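Local coordinates for Lon211 (Mycobacterium tuberculosis, PDB 6VBK), which is the N-terminal domain of an ATP-dependent Lon protease and probably takes part in recognising and binding protein substrates for degradation, at residues Met8-Val16 with Ala118-Leu126; Val61-Val69 with Gly80-Glu88. One frame throughout, in Å; residues are numbered along the deposited sequence.

Contact 1. Residues Met8-Val16 with Ala118-Leu126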
ATOM      1  N   MET B   8      -2.512   0.796  -6.418  1.00 53.98           N
ATOM      2  CA  MET B   8      -1.735   0.551  -5.210  1.00 59.77           C
ATOM      3  C   MET B   8      -2.671   0.577  -4.013  1.00 61.47           C
ATOM      4  O   MET B   8      -3.365   1.574  -3.784  1.00 64.25           O
ATOM      5  CB  MET B   8      -0.627   1.593  -5.046  1.00 69.56           C
ATOM      6  CG  MET B   8       0.201   1.436  -3.779  1.00 74.88           C
ATOM      7  SD  MET B   8       1.549   0.251  -3.952  1.00 73.67           S
ATOM      8  CE  MET B   8       2.595   1.102  -5.132  1.00 74.39           C
ATOM      9  N   SER B   9      -2.694  -0.514  -3.257  1.00 57.48           N
ATOM     10  CA  SER B   9      -3.484  -0.584  -2.040  1.00 64.31           C
ATOM     11  C   SER B   9      -2.638  -0.181  -0.837  1.00 62.72           C
ATOM     12  O   SER B   9      -1.409  -0.288  -0.844  1.00 61.37           O
ATOM     13  CB  SER B   9      -4.050  -1.990  -1.844  1.00 59.88           C
ATOM     14  OG  SER B   9      -4.932  -2.336  -2.898  1.00 64.57           O
ATOM     15  N   GLU B  10      -3.316   0.290   0.204  1.00 81.74           N
ATOM     16  CA  GLU B  10      -2.636   0.755   1.404  1.00 84.13           C
ATOM     17  C   GLU B  10      -2.216  -0.428   2.268  1.00 70.97           C
ATOM     18  O   GLU B  10      -2.931  -1.429   2.368  1.00 64.21           O
ATOM     19  CB  GLU B  10      -3.550   1.692   2.194  1.00100.25           C
ATOM     20  CG  GLU B  10      -2.858   2.931   2.735  1.00115.81           C
ATOM     21  CD  GLU B  10      -3.839   3.954   3.276  1.00119.38           C
ATOM     22  OE1 GLU B  10      -5.056   3.787   3.052  1.00117.78           O
ATOM     23  OE2 GLU B  10      -3.393   4.924   3.924  1.00120.59           O
ATOM     24  N   THR B  11      -1.045  -0.310   2.890  1.00 81.94           N
ATOM     25  CA  THR B  11      -0.509  -1.348   3.763  1.00 71.48           C
ATOM     26  C   THR B  11      -0.671  -0.917   5.216  1.00 76.67           C
ATOM     27  O   THR B  11      -0.152   0.130   5.620  1.00 83.67           O
ATOM     28  CB  THR B  11       0.961  -1.631   3.450  1.00 73.93           C
ATOM     29  OG1 THR B  11       1.058  -2.380   2.233  1.00 85.71           O
ATOM     30  CG2 THR B  11       1.607  -2.423   4.579  1.00 67.14           C
ATOM     31  N   LEU B  12      -1.393  -1.719   5.991  1.00 81.27           N
ATOM     32  CA  LEU B  12      -1.609  -1.450   7.404  1.00 74.16           C
ATOM     33  C   LEU B  12      -0.574  -2.173   8.257  1.00 74.74           C
ATOM     34  O   LEU B  12      -0.001  -3.190   7.862  1.00 60.44           O
ATOM     35  CB  LEU B  12      -3.012  -1.882   7.832  1.00 81.93           C
ATOM     36  CG  LEU B  12      -4.189  -0.963   7.519  1.00 85.78           C
ATOM     37  CD1 LEU B  12      -5.481  -1.629   7.944  1.00 88.02           C
ATOM     38  CD2 LEU B  12      -4.027   0.374   8.221  1.00 86.95           C
ATOM     39  N   THR B  13      -0.348  -1.631   9.450  1.00 68.56           N
ATOM     40  CA  THR B  13       0.505  -2.251  10.456  1.00 57.75           C
ATOM     41  C   THR B  13      -0.326  -2.455  11.714  1.00 51.54           C
ATOM     42  O   THR B  13      -0.809  -1.482  12.306  1.00 62.82           O
ATOM     43  CB  THR B  13       1.737  -1.388  10.745  1.00 71.75           C
ATOM     44  OG1 THR B  13       2.541  -1.293   9.562  1.00 83.40           O
ATOM     45  CG2 THR B  13       2.564  -1.997  11.859  1.00 66.84           C
ATOM     46  N   LEU B  14      -0.500  -3.710  12.115  1.00 54.86           N
ATOM     47  CA  LEU B  14      -1.398  -4.064  13.203  1.00 54.13           C
ATOM     48  C   LEU B  14      -0.740  -5.090  14.113  1.00 48.68           C
ATOM     49  O   LEU B  14       0.076  -5.899  13.655  1.00 51.02           O
ATOM     50  CB  LEU B  14      -2.721  -4.636  12.671  1.00 48.56           C
ATOM     51  CG  LEU B  14      -3.546  -3.730  11.756  1.00 44.82           C
ATOM     52  CD1 LEU B  14      -4.638  -4.528  11.066  1.00 59.10           C
ATOM     53  CD2 LEU B  14      -4.138  -2.572  12.545  1.00 54.24           C
ATOM     54  N   PRO B  15      -1.077  -5.082  15.402  1.00 56.78           N
ATOM     55  CA  PRO B  15      -0.602  -6.147  16.291  1.00 51.13           C
ATOM     56  C   PRO B  15      -1.421  -7.413  16.100  1.00 58.30           C
ATOM     57  O   PRO B  15      -2.640  -7.368  15.915  1.00 55.54           O
ATOM     58  CB  PRO B  15      -0.803  -5.553  17.689  1.00 57.34           C
ATOM     59  CG  PRO B  15      -1.965  -4.633  17.525  1.00 60.44           C
ATOM     60  CD  PRO B  15      -1.879  -4.077  16.123  1.00 60.92           C
ATOM     61  N   VAL B  16      -0.738  -8.552  16.144  1.00 51.25           N
ATOM     62  CA  VAL B  16      -1.383  -9.837  15.902  1.00 56.80           C
ATOM     63  C   VAL B  16      -2.012 -10.337  17.196  1.00 60.27           C
ATOM     64  O   VAL B  16      -1.320 -10.534  18.201  1.00 55.18           O
ATOM     65  CB  VAL B  16      -0.386 -10.863  15.346  1.00 58.44           C
ATOM     66  CG1 VAL B  16      -1.027 -12.240  15.287  1.00 59.59           C
ATOM     67  CG2 VAL B  16       0.092 -10.439  13.969  1.00 57.97           C
ATOM     68  N   ALA B 118       3.669  -6.990  21.698  1.00 78.00           N
ATOM     69  CA  ALA B 118       2.953  -7.807  20.732  1.00 73.99           C
ATOM     70  C   ALA B 118       3.740  -7.939  19.432  1.00 75.05           C
ATOM     71  O   ALA B 118       4.646  -7.155  19.137  1.00 71.14           O
ATOM     72  CB  ALA B 118       1.575  -7.214  20.444  1.00 61.54           C
ATOM     73  N   LEU B 119       3.377  -8.954  18.654  1.00 71.38           N
ATOM     74  CA  LEU B 119       3.965  -9.161  17.338  1.00 74.53           C
ATOM     75  C   LEU B 119       3.241  -8.303  16.310  1.00 65.91           C
ATOM     76  O   LEU B 119       2.007  -8.313  16.236  1.00 57.62           O
ATOM     77  CB  LEU B 119       3.891 -10.637  16.949  1.00 80.19           C
ATOM     78  CG  LEU B 119       4.224 -10.994  15.500  1.00 85.15           C
ATOM     79  CD1 LEU B 119       5.637 -10.560  15.138  1.00 92.38           C
ATOM     80  CD2 LEU B 119       4.041 -12.486  15.269  1.00 92.75           C
ATOM     81  N   TRP B 120       4.008  -7.559  15.519  1.00 65.81           N
ATOM     82  CA  TRP B 120       3.464  -6.664  14.511  1.00 69.79           C
ATOM     83  C   TRP B 120       3.739  -7.215  13.118  1.00 69.55           C
ATOM     84  O   TRP B 120       4.828  -7.728  12.846  1.00 70.76           O
ATOM     85  CB  TRP B 120       4.064  -5.262  14.643  1.00 64.87           C
ATOM     86  CG  TRP B 120       3.647  -4.545  15.889  1.00 63.60           C
ATOM     87  CD1 TRP B 120       4.175  -4.694  17.138  1.00 83.95           C
ATOM     88  CD2 TRP B 120       2.616  -3.556  16.005  1.00 59.46           C
ATOM     89  NE1 TRP B 120       3.535  -3.862  18.026  1.00 69.39           N
ATOM     90  CE2 TRP B 120       2.574  -3.153  17.354  1.00 60.42           C
ATOM     91  CE3 TRP B 120       1.725  -2.975  15.099  1.00 69.88           C
ATOM     92  CZ2 TRP B 120       1.674  -2.196  17.818  1.00 67.14           C
ATOM     93  CZ3 TRP B 120       0.835  -2.024  15.561  1.00 58.90           C
ATOM     94  CH2 TRP B 120       0.815  -1.646  16.908  1.00 64.41           C
ATOM     95  N   VAL B 121       2.739  -7.111  12.241  1.00 57.54           N
ATOM     96  CA  VAL B 121       2.865  -7.521  10.849  1.00 64.74           C
ATOM     97  C   VAL B 121       2.260  -6.439   9.966  1.00 69.01           C
ATOM     98  O   VAL B 121       1.413  -5.653  10.396  1.00 66.57           O
ATOM     99  CB  VAL B 121       2.184  -8.880  10.561  1.00 73.00           C
ATOM    100  CG1 VAL B 121       2.782  -9.981  11.427  1.00 77.82           C
ATOM    101  CG2 VAL B 121       0.681  -8.780  10.771  1.00 67.21           C
ATOM    102  N   GLU B 122       2.716  -6.401   8.720  1.00 73.62           N
ATOM    103  CA  GLU B 122       2.117  -5.538   7.715  1.00 84.23           C
ATOM    104  C   GLU B 122       1.001  -6.283   6.997  1.00 81.67           C
ATOM    105  O   GLU B 122       1.076  -7.496   6.780  1.00 76.98           O
ATOM    106  CB  GLU B 122       3.163  -5.058   6.708  1.00 78.03           C
ATOM    107  CG  GLU B 122       4.190  -4.104   7.294  1.00 85.64           C
ATOM    108  CD  GLU B 122       5.190  -3.617   6.263  1.00100.30           C
ATOM    109  OE1 GLU B 122       5.156  -4.117   5.119  1.00104.31           O
ATOM    110  OE2 GLU B 122       6.008  -2.736   6.597  1.00106.15           O
ATOM    111  N   GLY B 123      -0.046  -5.547   6.635  1.00 78.89           N
ATOM    112  CA  GLY B 123      -1.196  -6.158   5.999  1.00 87.22           C
ATOM    113  C   GLY B 123      -1.890  -5.199   5.057  1.00 86.76           C
ATOM    114  O   GLY B 123      -1.706  -3.980   5.124  1.00 81.06           O
ATOM    115  N   THR B 124      -2.709  -5.772   4.176  1.00 75.54           N
ATOM    116  CA  THR B 124      -3.424  -5.018   3.155  1.00 67.87           C
ATOM    117  C   THR B 124      -4.911  -5.317   3.263  1.00 67.69           C
ATOM    118  O   THR B 124      -5.316  -6.482   3.211  1.00 70.47           O
ATOM    119  CB  THR B 124      -2.914  -5.366   1.756  1.00 77.66           C
ATOM    120  OG1 THR B 124      -1.529  -5.022   1.655  1.00 83.50           O
ATOM    121  CG2 THR B 124      -3.701  -4.608   0.698  1.00 85.02           C
ATOM    122  N   VAL B 125      -5.721  -4.266   3.412  1.00 61.12           N
ATOM    123  CA  VAL B 125      -7.167  -4.441   3.412  1.00 55.05           C
ATOM    124  C   VAL B 125      -7.603  -4.968   2.055  1.00 68.65           C
ATOM    125  O   VAL B 125      -7.239  -4.417   1.009  1.00 82.41           O
ATOM    126  CB  VAL B 125      -7.873  -3.121   3.751  1.00 73.22           C
ATOM    127  CG1 VAL B 125      -9.380  -3.327   3.811  1.00 66.48           C
ATOM    128  CG2 VAL B 125      -7.357  -2.566   5.063  1.00 65.92           C
ATOM    129  N   LEU B 126      -8.380  -6.045   2.066  1.00 73.33           N
ATOM    130  CA  LEU B 126      -8.826  -6.688   0.840  1.00 80.93           C
ATOM    131  C   LEU B 126     -10.191  -6.140   0.444  1.00 74.76           C
ATOM    132  O   LEU B 126     -11.089  -6.026   1.284  1.00 80.33           O
ATOM    133  CB  LEU B 126      -8.871  -8.204   1.022  1.00 80.90           C
ATOM    134  CG  LEU B 126      -7.502  -8.755   1.430  1.00 77.11           C
ATOM    135  CD1 LEU B 126      -7.567 -10.218   1.831  1.00 76.74           C
ATOM    136  CD2 LEU B 126      -6.495  -8.545   0.307  1.00 73.69           C
TER
HETATM  137  O   HOH W   1       1.293 -10.793  19.251  1.00 59.94           O
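Pro15 lies against the indole of Trp120, the proline ring running alongside it: Pro15 CD sits 3.9 Å from the centroid of the six-membered ring, a CH-pi contact over the face. Trp120 turns its CG away from its carbonyl carbon (chi1 -68°), which sets the indole against the Pro15 ring, and Thr13 CG2 comes within 3.5 Å of Trp120 CE3. The Trp120 NE1 proton goes to Pro115 O.

Two further apolar contacts flank the backbone pairing. Val16 CG2 meets Val121 CG2 at 3.7 Å, the side chains nearly perpendicular, and Leu12 CD1 touches Val125 CG2 at 3.6 Å.

Backbone bonds make this an antiparallel pair within the mixed sheet of the Lon substrate-binding domain. Leu14 and Val121 exchange two nearly straight bonds, each 3.2 Å from N to O; Gly123 N reaches Leu12 O at 2.7 Å and Val16 N reaches Leu119 O at 2.8 Å. A water extends the pairing, donating to Val16 O and accepting from Leu119 N.

Strand 9-19 runs between strands 65-70 and 120-125, with strand 96-112 beyond the latter. Helix 38-50 packs on Pro15, Ala118 and Trp120, while Ser9 continues the sheet into the second subunit.

Contact 2. Residues Val61-Val69 with Gly80-Glu88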
ATOM      1  N   VAL B  61      -8.906   9.814  21.787  1.00102.80           N
ATOM      2  CA  VAL B  61      -8.435   8.396  21.786  1.00105.70           C
ATOM      3  C   VAL B  61      -9.351   7.549  20.898  1.00 96.76           C
ATOM      4  O   VAL B  61     -10.561   7.503  21.175  1.00 92.53           O
ATOM      5  CB  VAL B  61      -8.389   7.833  23.219  1.00109.45           C
ATOM      6  CG1 VAL B  61      -7.718   6.470  23.269  1.00102.65           C
ATOM      7  CG2 VAL B  61      -7.720   8.797  24.185  1.00115.16           C
ATOM      8  N   SER B  62      -8.785   6.898  19.876  1.00 90.87           N
ATOM      9  CA  SER B  62      -9.569   6.033  19.010  1.00 90.12           C
ATOM     10  C   SER B  62      -9.645   4.622  19.585  1.00 81.50           C
ATOM     11  O   SER B  62      -8.887   4.244  20.480  1.00 80.98           O
ATOM     12  CB  SER B  62      -8.966   6.004  17.603  1.00 92.85           C
ATOM     13  OG  SER B  62      -8.839   7.313  17.075  1.00103.83           O
ATOM     14  N   LYS B  63     -10.576   3.838  19.045  1.00 76.48           N
ATOM     15  CA  LYS B  63     -10.711   2.451  19.459  1.00 66.66           C
ATOM     16  C   LYS B  63      -9.488   1.651  19.014  1.00 60.98           C
ATOM     17  O   LYS B  63      -8.993   1.844  17.898  1.00 60.08           O
ATOM     18  CB  LYS B  63     -11.977   1.832  18.868  1.00 71.71           C
ATOM     19  CG  LYS B  63     -13.267   2.558  19.217  1.00 74.24           C
ATOM     20  CD  LYS B  63     -13.705   2.271  20.643  1.00 91.74           C
ATOM     21  CE  LYS B  63     -15.107   2.801  20.905  1.00102.90           C
ATOM     22  NZ  LYS B  63     -16.110   2.190  19.989  1.00103.86           N
ATOM     23  N   PRO B  64      -8.974   0.758  19.861  1.00 56.08           N
ATOM     24  CA  PRO B  64      -7.811  -0.046  19.465  1.00 47.07           C
ATOM     25  C   PRO B  64      -8.127  -0.942  18.276  1.00 45.13           C
ATOM     26  O   PRO B  64      -9.233  -1.471  18.146  1.00 50.33           O
ATOM     27  CB  PRO B  64      -7.506  -0.868  20.723  1.00 53.19           C
ATOM     28  CG  PRO B  64      -8.120  -0.085  21.847  1.00 54.93           C
ATOM     29  CD  PRO B  64      -9.352   0.535  21.265  1.00 59.72           C
ATOM     30  N   ARG B  65      -7.138  -1.106  17.400  1.00 49.51           N
ATOM     31  CA  ARG B  65      -7.262  -1.937  16.210  1.00 50.76           C
ATOM     32  C   ARG B  65      -6.275  -3.092  16.298  1.00 58.43           C
ATOM     33  O   ARG B  65      -5.073  -2.874  16.486  1.00 55.40           O
ATOM     34  CB  ARG B  65      -7.014  -1.118  14.939  1.00 56.96           C
ATOM     35  CG  ARG B  65      -8.083  -0.073  14.660  1.00 69.78           C
ATOM     36  CD  ARG B  65      -7.555   1.036  13.762  1.00 75.74           C
ATOM     37  NE  ARG B  65      -7.019   0.525  12.505  1.00 81.05           N
ATOM     38  CZ  ARG B  65      -7.714   0.435  11.376  1.00 88.80           C
ATOM     39  NH1 ARG B  65      -8.983   0.821  11.342  1.00 89.99           N
ATOM     40  NH2 ARG B  65      -7.143  -0.042  10.280  1.00 82.84           N
ATOM     41  N   VAL B  66      -6.783  -4.317  16.165  1.00 47.54           N
ATOM     42  CA  VAL B  66      -5.960  -5.517  16.224  1.00 59.72           C
ATOM     43  C   VAL B  66      -6.211  -6.349  14.975  1.00 59.96           C
ATOM     44  O   VAL B  66      -7.185  -6.145  14.247  1.00 56.51           O
ATOM     45  CB  VAL B  66      -6.236  -6.358  17.489  1.00 56.42           C
ATOM     46  CG1 VAL B  66      -5.920  -5.559  18.743  1.00 52.06           C
ATOM     47  CG2 VAL B  66      -7.680  -6.834  17.505  1.00 53.45           C
ATOM     48  N   LEU B  67      -5.313  -7.299  14.733  1.00 54.28           N
ATOM     49  CA  LEU B  67      -5.445  -8.247  13.634  1.00 48.26           C
ATOM     50  C   LEU B  67      -5.732  -9.621  14.227  1.00 59.04           C
ATOM     51  O   LEU B  67      -4.841 -10.258  14.799  1.00 58.65           O
ATOM     52  CB  LEU B  67      -4.188  -8.268  12.766  1.00 51.02           C
ATOM     53  CG  LEU B  67      -4.318  -9.070  11.469  1.00 65.43           C
ATOM     54  CD1 LEU B  67      -5.488  -8.565  10.637  1.00 60.28           C
ATOM     55  CD2 LEU B  67      -3.027  -9.017  10.670  1.00 62.63           C
ATOM     56  N   LEU B  68      -6.978 -10.068  14.095  1.00 49.09           N
ATOM     57  CA  LEU B  68      -7.406 -11.358  14.626  1.00 50.00           C
ATOM     58  C   LEU B  68      -7.000 -12.448  13.642  1.00 54.85           C
ATOM     59  O   LEU B  68      -7.601 -12.582  12.570  1.00 56.11           O
ATOM     60  CB  LEU B  68      -8.912 -11.351  14.863  1.00 49.80           C
ATOM     61  CG  LEU B  68      -9.432 -10.164  15.676  1.00 47.56           C
ATOM     62  CD1 LEU B  68     -10.927 -10.007  15.490  1.00 48.40           C
ATOM     63  CD2 LEU B  68      -9.091 -10.323  17.151  1.00 51.76           C
ATOM     64  N   VAL B  69      -5.984 -13.224  14.000  1.00 57.93           N
ATOM     65  CA  VAL B  69      -5.391 -14.220  13.118  1.00 57.40           C
ATOM     66  C   VAL B  69      -5.603 -15.601  13.726  1.00 67.54           C
ATOM     67  O   VAL B  69      -5.182 -15.848  14.860  1.00 62.76           O
ATOM     68  CB  VAL B  69      -3.892 -13.964  12.886  1.00 58.85           C
ATOM     69  CG1 VAL B  69      -3.357 -14.904  11.815  1.00 65.93           C
ATOM     70  CG2 VAL B  69      -3.654 -12.512  12.509  1.00 71.73           C
ATOM     71  N   GLY B  80      -5.891 -12.285   8.082  1.00 65.49           N
ATOM     72  CA  GLY B  80      -6.500 -12.015   9.363  1.00 66.16           C
ATOM     73  C   GLY B  80      -7.713 -11.112   9.201  1.00 71.66           C
ATOM     74  O   GLY B  80      -8.013 -10.609   8.120  1.00 54.78           O
ATOM     75  N   THR B  81      -8.420 -10.918  10.309  1.00 46.48           N
ATOM     76  CA  THR B  81      -9.583 -10.042  10.351  1.00 56.58           C
ATOM     77  C   THR B  81      -9.223  -8.784  11.127  1.00 48.81           C
ATOM     78  O   THR B  81      -8.824  -8.864  12.294  1.00 50.67           O
ATOM     79  CB  THR B  81     -10.783 -10.737  10.994  1.00 56.46           C
ATOM     80  OG1 THR B  81     -11.121 -11.908  10.242  1.00 57.70           O
ATOM     81  CG2 THR B  81     -11.983  -9.804  11.022  1.00 48.41           C
ATOM     82  N   LEU B  82      -9.349  -7.631  10.474  1.00 54.78           N
ATOM     83  CA  LEU B  82      -9.197  -6.360  11.166  1.00 55.58           C
ATOM     84  C   LEU B  82     -10.265  -6.241  12.244  1.00 57.63           C
ATOM     85  O   LEU B  82     -11.463  -6.269  11.947  1.00 45.18           O
ATOM     86  CB  LEU B  82      -9.299  -5.202  10.174  1.00 54.06           C
ATOM     87  CG  LEU B  82      -9.320  -3.788  10.762  1.00 54.89           C
ATOM     88  CD1 LEU B  82      -8.092  -3.543  11.623  1.00 54.11           C
ATOM     89  CD2 LEU B  82      -9.422  -2.741   9.660  1.00 56.11           C
ATOM     90  N   GLY B  83      -9.834  -6.127  13.491  1.00 46.26           N
ATOM     91  CA  GLY B  83     -10.742  -6.088  14.626  1.00 40.24           C
ATOM     92  C   GLY B  83     -10.673  -4.756  15.346  1.00 44.39           C
ATOM     93  O   GLY B  83      -9.590  -4.198  15.529  1.00 48.34           O
ATOM     94  N   VAL B  84     -11.836  -4.255  15.749  1.00 39.42           N
ATOM     95  CA  VAL B  84     -11.946  -3.026  16.528  1.00 41.33           C
ATOM     96  C   VAL B  84     -12.378  -3.406  17.937  1.00 39.09           C
ATOM     97  O   VAL B  84     -13.448  -3.998  18.127  1.00 42.67           O
ATOM     98  CB  VAL B  84     -12.934  -2.036  15.894  1.00 47.91           C
ATOM     99  CG1 VAL B  84     -13.225  -0.894  16.853  1.00 51.08           C
ATOM    100  CG2 VAL B  84     -12.381  -1.501  14.583  1.00 47.42           C
ATOM    101  N   ILE B  85     -11.543  -3.078  18.921  1.00 40.75           N
ATOM    102  CA  ILE B  85     -11.876  -3.323  20.319  1.00 38.83           C
ATOM    103  C   ILE B  85     -12.989  -2.360  20.709  1.00 48.42           C
ATOM    104  O   ILE B  85     -12.743  -1.174  20.951  1.00 47.82           O
ATOM    105  CB  ILE B  85     -10.647  -3.163  21.232  1.00 46.07           C
ATOM    106  CG1 ILE B  85      -9.535  -4.123  20.802  1.00 44.65           C
ATOM    107  CG2 ILE B  85     -11.028  -3.408  22.686  1.00 41.00           C
ATOM    108  CD1 ILE B  85      -9.897  -5.587  20.946  1.00 48.93           C
ATOM    109  N   GLU B  86     -14.224  -2.863  20.756  1.00 38.63           N
ATOM    110  CA  GLU B  86     -15.369  -1.995  21.000  1.00 38.36           C
ATOM    111  C   GLU B  86     -15.539  -1.685  22.481  1.00 51.21           C
ATOM    112  O   GLU B  86     -15.863  -0.549  22.846  1.00 49.03           O
ATOM    113  CB  GLU B  86     -16.642  -2.638  20.445  1.00 41.58           C
ATOM    114  CG  GLU B  86     -16.615  -2.899  18.946  1.00 45.44           C
ATOM    115  CD  GLU B  86     -16.886  -1.652  18.122  1.00 60.95           C
ATOM    116  OE1 GLU B  86     -17.127  -0.580  18.717  1.00 63.74           O
ATOM    117  OE2 GLU B  86     -16.862  -1.747  16.878  1.00 62.18           O
ATOM    118  N   GLN B  87     -15.332  -2.676  23.345  1.00 48.32           N
ATOM    119  CA  GLN B  87     -15.535  -2.509  24.774  1.00 45.60           C
ATOM    120  C   GLN B  87     -14.465  -3.273  25.538  1.00 46.83           C
ATOM    121  O   GLN B  87     -13.913  -4.262  25.048  1.00 45.54           O
ATOM    122  CB  GLN B  87     -16.922  -2.998  25.210  1.00 48.19           C
ATOM    123  CG  GLN B  87     -18.072  -2.158  24.690  1.00 74.99           C
ATOM    124  CD  GLN B  87     -19.418  -2.686  25.135  1.00 92.17           C
ATOM    125  OE1 GLN B  87     -19.546  -3.850  25.515  1.00 99.00           O
ATOM    126  NE2 GLN B  87     -20.430  -1.829  25.098  1.00 99.08           N
ATOM    127  N   GLU B  88     -14.178  -2.797  26.747  1.00 54.67           N
ATOM    128  CA  GLU B  88     -13.291  -3.487  27.672  1.00 55.97           C
ATOM    129  C   GLU B  88     -13.905  -3.448  29.062  1.00 65.13           C
ATOM    130  O   GLU B  88     -14.407  -2.409  29.499  1.00 62.43           O
ATOM    131  CB  GLU B  88     -11.890  -2.864  27.699  1.00 61.70           C
ATOM    132  CG  GLU B  88     -11.116  -3.004  26.398  1.00 65.44           C
ATOM    133  CD  GLU B  88      -9.658  -2.625  26.550  1.00 78.73           C
ATOM    134  OE1 GLU B  88      -8.949  -3.288  27.336  1.00 79.33           O
ATOM    135  OE2 GLU B  88      -9.224  -1.657  25.892  1.00 81.58           O
TER
HETATM  136  O   HOH W   2     -18.850   0.713  20.184  1.00 83.58           O
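Val66 and Gly83 form a hydrogen-bonded pair at the heart of an antiparallel beta hairpin, strands 65-70 and 79-88, in the mixed sheet of the Lon substrate-binding domain. Val66 N to Gly83 O is 2.9 Å and Gly83 N to Val66 O is 2.8 Å. Leu68 and Thr81 exchange a second such pair of bonds, and Ile85 N adds one to Pro64 O.

The buried end is close-packed, with side chains of strand 65-70 lying against two glycines. Leu68 CD1 is 4.0 Å from Gly83 CA, and Val69 CG2 is 4.3 Å from Gly80 CA. Leu67 holds CG anti to its backbone N (chi1 -171°), which carries CD1 over the opposite strand to 3.7 Å from Gly80 C. Thr81 OG1 bonds to Val24 O. Farther along, Pro64 and Ile85 meet almost perpendicularly, Pro64 CB approaching Ile85 CG1 to 3.8 Å, with Ala47 of helix 38-50 against the proline.

Toward solvent the contact is looser and more polar. Leu82 CD1 lies over one face of the Arg65 guanidinium, 3.8 Å above its plane and off-centre, near the edge of the group. Lys63 CB meets Val84 CG1; a turn about CB-CG (chi2 -76°) brings CD alongside Ile85 O, and a second turn, about CD-CE, swings the amine to Glu86. That glutamate belongs to a classic beta bulge, Glu86 and Gln87 together facing Val99, and its OE2 forms a salt bridge with Arg101. The salt bridge to Lys63 contains only a weak hydrogen bond: Lys63 NZ stands 3.2 Å from Glu86 OE1, and a single water bridges the same two atoms, accepting from the amine and donating to the carboxylate oxygen.

Overall arrangement
Contacts 1 and 2 belong to one sheet, joined where strands 9-19 and 65-70 run parallel, and their centres are about 12 Å apart. A probable hydrogen bond from Leu67 N to Pro15 O, 2.9 Å, crosses that seam. Leu14 CD1 packs on Leu82 CD1 at 3.6 Å, so the face carrying Leu14 in contact 1 meets the one carrying Leu82 in contact 2, while Leu12 CD1 comes within 3.3 Å of Arg65 NH2. In sequence, the hairpin of contact 2 falls between the two strands of contact 1, which pair across about a hundred residues. Strand 96-112 pairs with both 79-88 and 120-125, linking the two contacts by a second route.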